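Local coordinates for protein chitinase (Chromobacterium violaceum, PDB 4TXG) that probably hydrolyses the glycosidic bonds of chitin as a family 18 glycoside hydrolase, and probably also binds chitin, at residues S318-G323 / A333-L338; L376-E381 / D670-I675; A525-K530 / G534-A539. One frame throughout, in Å; residues are numbered along the deposited sequence.

Contact 1: residues S318-G323 / A333-L338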
loop_
_atom_site.group_PDB
_atom_site.type_symbol
_atom_site.label_atom_id
_atom_site.label_comp_id
_atom_site.label_asym_id
_atom_site.label_seq_id
_atom_site.Cartn_x
_atom_site.Cartn_y
_atom_site.Cartn_z
ATOM N N SER A 318 14.288 -3.968 6.784
ATOM C CA SER A 318 15.436 -4.259 7.628
ATOM C C SER A 318 15.408 -3.516 8.979
ATOM O O SER A 318 16.368 -3.615 9.740
ATOM C CB SER A 318 16.732 -3.919 6.886
ATOM O OG SER A 318 16.862 -2.511 6.706
ATOM N N MET A 319 14.328 -2.792 9.277
ATOM C CA MET A 319 14.164 -2.173 10.598
ATOM C C MET A 319 13.919 -3.264 11.637
ATOM O O MET A 319 13.046 -4.107 11.457
ATOM C CB MET A 319 12.994 -1.179 10.633
ATOM C CG MET A 319 12.987 -0.131 9.528
ATOM S SD MET A 319 14.410 0.985 9.525
ATOM C CE MET A 319 14.144 1.965 10.981
ATOM N N ASN A 320 14.697 -3.245 12.710
ATOM C CA ASN A 320 14.573 -4.227 13.775
ATOM C C ASN A 320 13.226 -4.074 14.494
ATOM O O ASN A 320 12.771 -2.952 14.707
ATOM C CB ASN A 320 15.746 -4.071 14.745
ATOM C CG ASN A 320 15.723 -5.089 15.858
ATOM O OD1 ASN A 320 15.978 -6.271 15.634
ATOM N ND2 ASN A 320 15.443 -4.628 17.074
ATOM N N ASN A 321 12.586 -5.199 14.831
ATOM C CA ASN A 321 11.290 -5.216 15.530
ATOM C C ASN A 321 10.151 -4.531 14.777
ATOM O O ASN A 321 9.179 -4.082 15.387
ATOM C CB ASN A 321 11.408 -4.568 16.913
ATOM C CG ASN A 321 12.175 -5.423 17.905
ATOM O OD1 ASN A 321 12.391 -6.611 17.685
ATOM N ND2 ASN A 321 12.569 -4.818 19.021
ATOM N N ALA A 322 10.256 -4.443 13.457
ATOM C CA ALA A 322 9.211 -3.785 12.680
ATOM C C ALA A 322 8.053 -4.726 12.394
ATOM O O ALA A 322 6.928 -4.282 12.159
ATOM C CB ALA A 322 9.777 -3.242 11.379
ATOM N N GLY A 323 8.325 -6.025 12.415
ATOM C CA GLY A 323 7.303 -7.002 12.101
ATOM C C GLY A 323 6.282 -7.169 13.217
ATOM O O GLY A 323 6.435 -6.602 14.306
ATOM N N ALA A 333 15.970 -12.157 12.429
ATOM C CA ALA A 333 17.096 -12.980 12.017
ATOM C C ALA A 333 17.432 -12.790 10.530
ATOM O O ALA A 333 18.440 -13.296 10.044
ATOM C CB ALA A 333 16.799 -14.458 12.311
ATOM N N ARG A 334 16.595 -12.045 9.820
ATOM C CA ARG A 334 16.715 -11.932 8.371
ATOM C C ARG A 334 16.842 -10.488 7.880
ATOM O O ARG A 334 16.769 -10.245 6.679
ATOM C CB ARG A 334 15.492 -12.573 7.691
ATOM C CG ARG A 334 15.436 -14.091 7.766
ATOM C CD ARG A 334 14.020 -14.588 7.427
ATOM N NE ARG A 334 13.994 -16.035 7.225
ATOM C CZ ARG A 334 13.987 -16.933 8.209
ATOM N NH1 ARG A 334 14.000 -16.538 9.480
ATOM N NH2 ARG A 334 13.977 -18.230 7.923
ATOM N N LEU A 335 17.029 -9.537 8.791
ATOM C CA LEU A 335 16.908 -8.118 8.433
ATOM C C LEU A 335 17.732 -7.728 7.207
ATOM O O LEU A 335 17.235 -7.029 6.321
ATOM C CB LEU A 335 17.308 -7.229 9.609
ATOM C CG LEU A 335 16.472 -7.383 10.882
ATOM C CD1 LEU A 335 17.038 -6.497 11.988
ATOM C CD2 LEU A 335 14.986 -7.081 10.623
ATOM N N GLY A 336 18.973 -8.199 7.141
ATOM C CA GLY A 336 19.859 -7.814 6.054
ATOM C C GLY A 336 19.543 -8.443 4.708
ATOM O O GLY A 336 20.096 -8.043 3.677
ATOM N N SER A 337 18.655 -9.435 4.722
ATOM C CA SER A 337 18.348 -10.230 3.539
ATOM C C SER A 337 16.958 -9.987 2.981
ATOM O O SER A 337 16.660 -10.422 1.873
ATOM C CB SER A 337 18.467 -11.718 3.862
ATOM O OG SER A 337 19.763 -12.020 4.337
ATOM N N LEU A 338 16.090 -9.356 3.763
ATOM C CA LEU A 338 14.685 -9.254 3.362
ATOM C C LEU A 338 14.475 -8.459 2.079
ATOM O O LEU A 338 13.556 -8.754 1.305
ATOM C CB LEU A 338 13.849 -8.638 4.489
ATOM C CG LEU A 338 13.669 -9.564 5.696
ATOM C CD1 LEU A 338 12.909 -8.871 6.814
ATOM C CD2 LEU A 338 12.965 -10.846 5.281
#

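Contact 2: residues L376-E381 / D670-I675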
loop_
_atom_site.group_PDB
_atom_site.type_symbol
_atom_site.label_atom_id
_atom_site.label_comp_id
_atom_site.label_asym_id
_atom_site.label_seq_id
_atom_site.Cartn_x
_atom_site.Cartn_y
_atom_site.Cartn_z
ATOM N N LEU A 376 9.096 2.456 8.311
ATOM C CA LEU A 376 9.251 1.158 7.644
ATOM C C LEU A 376 10.082 1.277 6.372
ATOM O O LEU A 376 10.935 0.438 6.097
ATOM C CB LEU A 376 7.885 0.552 7.308
ATOM C CG LEU A 376 6.996 0.176 8.494
ATOM C CD1 LEU A 376 5.629 -0.330 8.035
ATOM C CD2 LEU A 376 7.688 -0.872 9.357
ATOM N N LEU A 377 9.831 2.327 5.597
ATOM C CA LEU A 377 10.494 2.482 4.308
ATOM C C LEU A 377 11.979 2.783 4.449
ATOM O O LEU A 377 12.753 2.576 3.507
ATOM C CB LEU A 377 9.802 3.583 3.500
ATOM C CG LEU A 377 8.412 3.209 2.967
ATOM C CD1 LEU A 377 7.698 4.455 2.451
ATOM C CD2 LEU A 377 8.464 2.133 1.872
ATOM N N ARG A 378 12.394 3.252 5.627
ATOM C CA ARG A 378 13.817 3.530 5.830
ATOM C C ARG A 378 14.628 2.231 5.740
ATOM O O ARG A 378 15.822 2.251 5.455
ATOM C CB ARG A 378 14.053 4.221 7.175
ATOM C CG ARG A 378 15.500 4.637 7.411
ATOM C CD ARG A 378 15.615 5.506 8.653
ATOM N NE ARG A 378 14.884 6.764 8.517
ATOM C CZ ARG A 378 15.435 7.920 8.153
ATOM N NH1 ARG A 378 16.727 7.985 7.876
ATOM N NH2 ARG A 378 14.688 9.018 8.073
ATOM N N GLY A 379 13.964 1.100 5.962
ATOM C CA GLY A 379 14.622 -0.190 5.870
ATOM C C GLY A 379 14.315 -0.939 4.583
ATOM O O GLY A 379 14.542 -2.138 4.501
ATOM N N MET A 380 13.804 -0.239 3.577
ATOM C CA MET A 380 13.440 -0.906 2.326
ATOM C C MET A 380 14.188 -0.347 1.108
ATOM O O MET A 380 13.668 -0.366 -0.016
ATOM C CB MET A 380 11.915 -0.828 2.144
ATOM C CG MET A 380 11.192 -1.623 3.249
ATOM S SD MET A 380 9.410 -1.409 3.386
ATOM C CE MET A 380 8.898 -2.073 1.811
ATOM N N GLU A 381 15.419 0.115 1.355
ATOM C CA GLU A 381 16.343 0.577 0.318
ATOM C C GLU A 381 15.657 1.606 -0.587
ATOM O O GLU A 381 15.243 2.646 -0.089
ATOM C CB GLU A 381 16.903 -0.630 -0.454
ATOM C CG GLU A 381 17.674 -1.556 0.528
ATOM C CD GLU A 381 18.492 -2.656 -0.127
ATOM O OE1 GLU A 381 18.565 -2.699 -1.376
ATOM O OE2 GLU A 381 19.080 -3.478 0.625
ATOM N N ASP A 670 18.045 0.499 11.113
ATOM C CA ASP A 670 18.209 1.296 12.329
ATOM C C ASP A 670 19.495 2.131 12.282
ATOM O O ASP A 670 19.670 3.057 13.084
ATOM C CB ASP A 670 18.222 0.405 13.573
ATOM C CG ASP A 670 16.822 -0.022 14.029
ATOM O OD1 ASP A 670 15.814 0.591 13.624
ATOM O OD2 ASP A 670 16.750 -0.967 14.843
ATOM N N GLN A 671 20.388 1.794 11.349
ATOM C CA GLN A 671 21.669 2.485 11.196
ATOM C C GLN A 671 21.622 3.469 10.031
ATOM O O GLN A 671 22.600 4.173 9.764
ATOM C CB GLN A 671 22.811 1.486 10.970
ATOM C CG GLN A 671 22.814 0.285 11.905
ATOM C CD GLN A 671 22.853 0.680 13.356
ATOM O OE1 GLN A 671 23.571 1.606 13.742
ATOM N NE2 GLN A 671 22.073 -0.017 14.181
ATOM N N ASN A 672 20.486 3.501 9.339
ATOM C CA ASN A 672 20.323 4.280 8.118
ATOM C C ASN A 672 19.879 5.717 8.410
ATOM O O ASN A 672 18.923 6.213 7.816
ATOM C CB ASN A 672 19.307 3.569 7.200
ATOM C CG ASN A 672 19.407 3.985 5.739
ATOM O OD1 ASN A 672 20.442 4.459 5.275
ATOM N ND2 ASN A 672 18.315 3.791 4.999
ATOM N N TYR A 673 20.572 6.368 9.345
ATOM C CA TYR A 673 20.374 7.792 9.639
ATOM C C TYR A 673 21.720 8.509 9.575
ATOM O O TYR A 673 22.616 8.205 10.358
ATOM C CB TYR A 673 19.771 8.020 11.031
ATOM C CG TYR A 673 18.483 7.297 11.335
ATOM C CD1 TYR A 673 18.486 5.953 11.704
ATOM C CD2 TYR A 673 17.272 7.961 11.305
ATOM C CE1 TYR A 673 17.307 5.297 12.007
ATOM C CE2 TYR A 673 16.092 7.315 11.598
ATOM C CZ TYR A 673 16.116 5.980 11.953
ATOM O OH TYR A 673 14.938 5.340 12.246
ATOM N N PRO A 674 21.895 9.431 8.619
ATOM C CA PRO A 674 21.020 9.727 7.489
ATOM C C PRO A 674 21.106 8.591 6.485
ATOM O O PRO A 674 21.830 7.619 6.712
ATOM C CB PRO A 674 21.610 11.022 6.924
ATOM C CG PRO A 674 23.058 10.912 7.233
ATOM C CD PRO A 674 23.110 10.266 8.596
ATOM N N ILE A 675 20.371 8.703 5.392
ATOM C CA ILE A 675 20.355 7.649 4.394
ATOM C C ILE A 675 21.520 7.863 3.438
ATOM O O ILE A 675 21.523 8.821 2.663
ATOM C CB ILE A 675 19.005 7.631 3.652
ATOM C CG1 ILE A 675 17.875 7.513 4.675
ATOM C CG2 ILE A 675 18.942 6.460 2.669
ATOM C CD1 ILE A 675 16.451 7.489 4.083
#

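Contact 3: residues A525-K530 / G534-A539. With CS (cesium ion), chain C.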
loop_
_atom_site.group_PDB
_atom_site.type_symbol
_atom_site.label_atom_id
_atom_site.label_comp_id
_atom_site.label_asym_id
_atom_site.label_seq_id
_atom_site.Cartn_x
_atom_site.Cartn_y
_atom_site.Cartn_z
ATOM N N ALA A 525 -19.554 4.436 14.034
ATOM C CA ALA A 525 -19.115 5.791 14.357
ATOM C C ALA A 525 -20.182 6.833 14.001
ATOM O O ALA A 525 -20.341 7.833 14.699
ATOM C CB ALA A 525 -17.802 6.108 13.641
ATOM N N LYS A 526 -20.909 6.599 12.913
ATOM C CA LYS A 526 -21.988 7.505 12.524
ATOM C C LYS A 526 -23.153 7.432 13.516
ATOM O O LYS A 526 -23.785 8.452 13.810
ATOM C CB LYS A 526 -22.456 7.202 11.091
ATOM C CG LYS A 526 -21.481 7.727 10.023
ATOM C CD LYS A 526 -21.591 9.248 9.949
ATOM C CE LYS A 526 -20.310 9.935 9.500
ATOM N NZ LYS A 526 -20.447 11.438 9.610
ATOM N N ASN A 527 -23.442 6.242 14.035
ATOM C CA ASN A 527 -24.452 6.124 15.087
ATOM C C ASN A 527 -24.018 6.813 16.386
ATOM O O ASN A 527 -24.822 7.484 17.030
ATOM C CB ASN A 527 -24.791 4.656 15.354
ATOM C CG ASN A 527 -25.706 4.074 14.284
ATOM O OD1 ASN A 527 -26.507 4.796 13.682
ATOM N ND2 ASN A 527 -25.594 2.769 14.044
ATOM N N LEU A 528 -22.752 6.666 16.766
ATOM C CA LEU A 528 -22.285 7.312 17.995
ATOM C C LEU A 528 -22.438 8.825 17.892
ATOM O O LEU A 528 -22.854 9.484 18.848
ATOM C CB LEU A 528 -20.827 6.945 18.290
ATOM C CG LEU A 528 -20.602 5.488 18.706
ATOM C CD1 LEU A 528 -19.126 5.239 18.982
ATOM C CD2 LEU A 528 -21.455 5.136 19.929
ATOM N N GLU A 529 -22.108 9.360 16.718
ATOM C CA GLU A 529 -22.256 10.787 16.422
ATOM C C GLU A 529 -23.713 11.225 16.602
ATOM O O GLU A 529 -24.006 12.329 17.092
ATOM C CB GLU A 529 -21.768 11.080 14.985
ATOM C CG GLU A 529 -21.807 12.560 14.594
ATOM C CD GLU A 529 -21.467 12.816 13.120
ATOM O OE1 GLU A 529 -20.957 11.898 12.435
ATOM O OE2 GLU A 529 -21.722 13.949 12.643
ATOM N N LYS A 530 -24.623 10.336 16.219
ATOM C CA LYS A 530 -26.060 10.589 16.289
ATOM C C LYS A 530 -26.649 10.342 17.671
ATOM O O LYS A 530 -27.816 10.649 17.910
ATOM C CB LYS A 530 -26.797 9.715 15.279
ATOM C CG LYS A 530 -26.604 10.116 13.844
ATOM C CD LYS A 530 -27.658 11.128 13.421
ATOM C CE LYS A 530 -29.052 10.606 13.716
ATOM N NZ LYS A 530 -30.107 11.355 12.969
ATOM N N GLY A 534 -26.687 1.486 18.619
ATOM C CA GLY A 534 -26.636 0.434 17.614
ATOM C C GLY A 534 -27.345 -0.837 18.059
ATOM O O GLY A 534 -26.967 -1.453 19.053
ATOM N N SER A 535 -28.372 -1.236 17.317
ATOM C CA SER A 535 -29.181 -2.400 17.684
ATOM C C SER A 535 -28.431 -3.721 17.491
ATOM O O SER A 535 -28.871 -4.771 17.967
ATOM C CB SER A 535 -30.473 -2.427 16.869
ATOM O OG SER A 535 -30.188 -2.594 15.491
ATOM N N TYR A 536 -27.308 -3.652 16.783
ATOM C CA TYR A 536 -26.471 -4.806 16.463
ATOM C C TYR A 536 -25.483 -5.199 17.570
ATOM O O TYR A 536 -24.746 -6.168 17.417
ATOM C CB TYR A 536 -25.687 -4.507 15.174
ATOM C CG TYR A 536 -25.162 -3.083 15.166
ATOM C CD1 TYR A 536 -24.078 -2.724 15.955
ATOM C CD2 TYR A 536 -25.787 -2.090 14.416
ATOM C CE1 TYR A 536 -23.610 -1.414 15.993
ATOM C CE2 TYR A 536 -25.321 -0.780 14.432
ATOM C CZ TYR A 536 -24.235 -0.448 15.226
ATOM O OH TYR A 536 -23.778 0.851 15.253
ATOM N N LEU A 537 -25.437 -4.446 18.667
ATOM C CA LEU A 537 -24.414 -4.696 19.686
ATOM C C LEU A 537 -24.465 -6.126 20.218
ATOM O O LEU A 537 -23.433 -6.787 20.335
ATOM C CB LEU A 537 -24.539 -3.714 20.853
ATOM C CG LEU A 537 -24.118 -2.262 20.620
ATOM C CD1 LEU A 537 -24.162 -1.496 21.939
ATOM C CD2 LEU A 537 -22.727 -2.147 19.954
ATOM N N ALA A 538 -25.669 -6.595 20.534
ATOM C CA ALA A 538 -25.838 -7.936 21.085
ATOM C C ALA A 538 -25.342 -8.994 20.098
ATOM O O ALA A 538 -24.767 -10.007 20.502
ATOM C CB ALA A 538 -27.298 -8.184 21.455
ATOM N N ALA A 539 -25.530 -8.740 18.804
ATOM C CA ALA A 539 -25.091 -9.682 17.773
ATOM C C ALA A 539 -23.569 -9.819 17.729
ATOM O O ALA A 539 -23.054 -10.813 17.210
ATOM C CB ALA A 539 -25.627 -9.258 16.403
HETATM CS CS CS C . -23.328 14.621 18.994
#

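Contact 1: residues S318-G323 / A333-L338
Leu335 reaches across to the backbone of Ser318, Met319 and Asn320 in the long loop that follows strand 308-312 of the family 18 (beta/alpha)8 barrel. The family's DxxDxDxE signature runs along that strand and just beyond it, and the loop continues through helix 328-331 to the start of helix 338-360. The two segments come close at Ser318 and Leu335, whose CA atoms are 4.2 Å apart, and together they bury 206 Å². No hydrogen bond joins them, so the contact rests on the fit of one branched aliphatic group against the backbone atoms of residues 318-320.

Followed outward, the leucine meets the carbonyl of Ser318 first: its CB lies 3.7 Å from Ser318 O, and CG stays beside the same oxygen at 3.9 Å. Both methyls remain near it, CD1 at 3.7 Å from Ser318 O, before they diverge. CD1 also lies beside Asn320 CA, whereas CD2 turns to the preceding peptide and stops 3.6 Å from Met319 O. With chi1 at -61°, CG stands beside the leucine's own N and anti to its carbonyl carbon, which points the fork at the Ser318 carbonyl and the peptide after it, while the carbonyl of Leu335 faces the serine.

Met319 O also accepts a weak bond from Ala322 N, closing the type II beta turn from Met319 to Ala322. Asn321 takes the positive phi expected at the third position of such a turn (60°), and the turn bends the chain away beyond the leucine. In the second segment, Ser337 N bonds to Arg334 O, curling the chain toward helix 338-360. Ser318 directs its hydroxyl away from the leucine, toward Gly379 O, and it is the serine's CB that approaches Leu335 O, at 3.2 Å.

Contact 2: residues L376-E381 / D670-I675
Arg378 and Asn672 bring together two tight bends, a type I beta turn from Leu377 to Met380 and an inverse gamma turn centred on Asn672, with their CA atoms 6.9 Å apart. The contact is an interdomain joint: residues 376-381 run from the weakly bonded end of helix 374-377 of the family 18 catalytic barrel into a turn, and residues 670-675 belong to the C-terminal Chitinase C region, between strands 659-664 and 678-683.

Two bonds run in opposite senses between the same pair. Asn672 ND2 gives a hydrogen to Arg378 O at 3.0 Å, lying in the plane of that carbonyl. In return Arg378 NH1 donates to Asn672 O at 2.8 Å, with the oxygen in the guanidinium plane and an N-H...O angle of 154°. Each residue thus contributes one side-chain donor and one backbone acceptor.

The arginine chain leaves with CG anti to its backbone N and then bends at chi3 (-63°), which lays the guanidinium flat on the Tyr673 ring. Their planes differ by 6° and their centres are 4.2 Å apart, the geometry of a stacked pair. CD adds a CH-pi contact over the same ring, 3.6 Å from its centroid. Ile675 CD1 closes over the opposite guanidinium face, so the flat group is sandwiched between an aromatic ring and an aliphatic tip. In sequence, the cis peptide before Pro674 separates Tyr673 from Ile675. Tyr760 O holds NH2, fixing the group's rotation further, and Ile675 CG1 packs 3.4 Å from Arg378 NH1.

Contact 3: residues A525-K530 / G534-A539
Tyr536 brings its hydroxyl and ring edge up to Asn527 ND2 of the preceding helix, while one face of the ring lies over the CA of Gly534, which stands 3.5 Å above the ring plane and toward the rim. Both segments belong to the long excursion between barrel strands 457-462 and 599-603, consistent with the alpha+beta insertion found in many family 18 chitinases.

The only hydrogen bond between the two segments is polar end against polar end: Asn527 ND2 donates to Tyr536 OH at 2.9 Å, and the N-H...O angle of 167° makes it nearly straight. The oxygen lies in the asparagine's amide plane, and ND2 in turn sits near the plane of the ring. Amide and ring are nearly coplanar, 23° apart, and the two side chains approach from opposite directions. His524 ND1 is a second hydrogen-bonding partner of the phenol oxygen, and Tyr622 N pairs with Asn527 OD1, so each end of that amide has a partner and its rotation is fixed.

With chi1 of 42°, the tyrosine CG falls between the backbone N and the carbonyl carbon, folding the ring back across the type I turn from Gly534 to Leu537. The backbone angles of Gly534, with positive phi, by themselves call for glycine, and the lack of a CB leaves room for Tyr536 CZ.

On another side of the helix, Glu529 OE1 receives Lys526 NZ on its syn lone pair, at 2.9 Å, and Glu529 O binds a cesium ion at 3.0 Å. Lys526 NZ also forms a salt bridge with Asp581 OD2, and Ser554 OG and Tyr555 O, in the lead-in to strand 556-560, bind the same ion. Helix 522-530 is thus bordered by that lead-in and by strand 621-624, which touches Lys526, Asn527 and Tyr536, while Trp523 in its first turn meets the Tyr536 ring edge-to-face.

In the fold
From the N terminus, contact 1 comes first, closing a small loop around helix 328-331 after strand 308-312 and ahead of helix 338-360. Contact 2 opens only after that loop is complete and closes at 670-675, spanning the rest of the barrel and joining it to the C-terminal beta domain. Contact 3 is nested within this span, a short closure between helix 522-530 and the turn after it. Contacts 1 and 2 adjoin, with centres 11 Å apart and a probable hydrogen bond from Ser318 N to Gly379 O at 2.9 Å. Contact 3 is remote, its centre about 41 Å from that of contact 1 and 42 Å from that of contact 2.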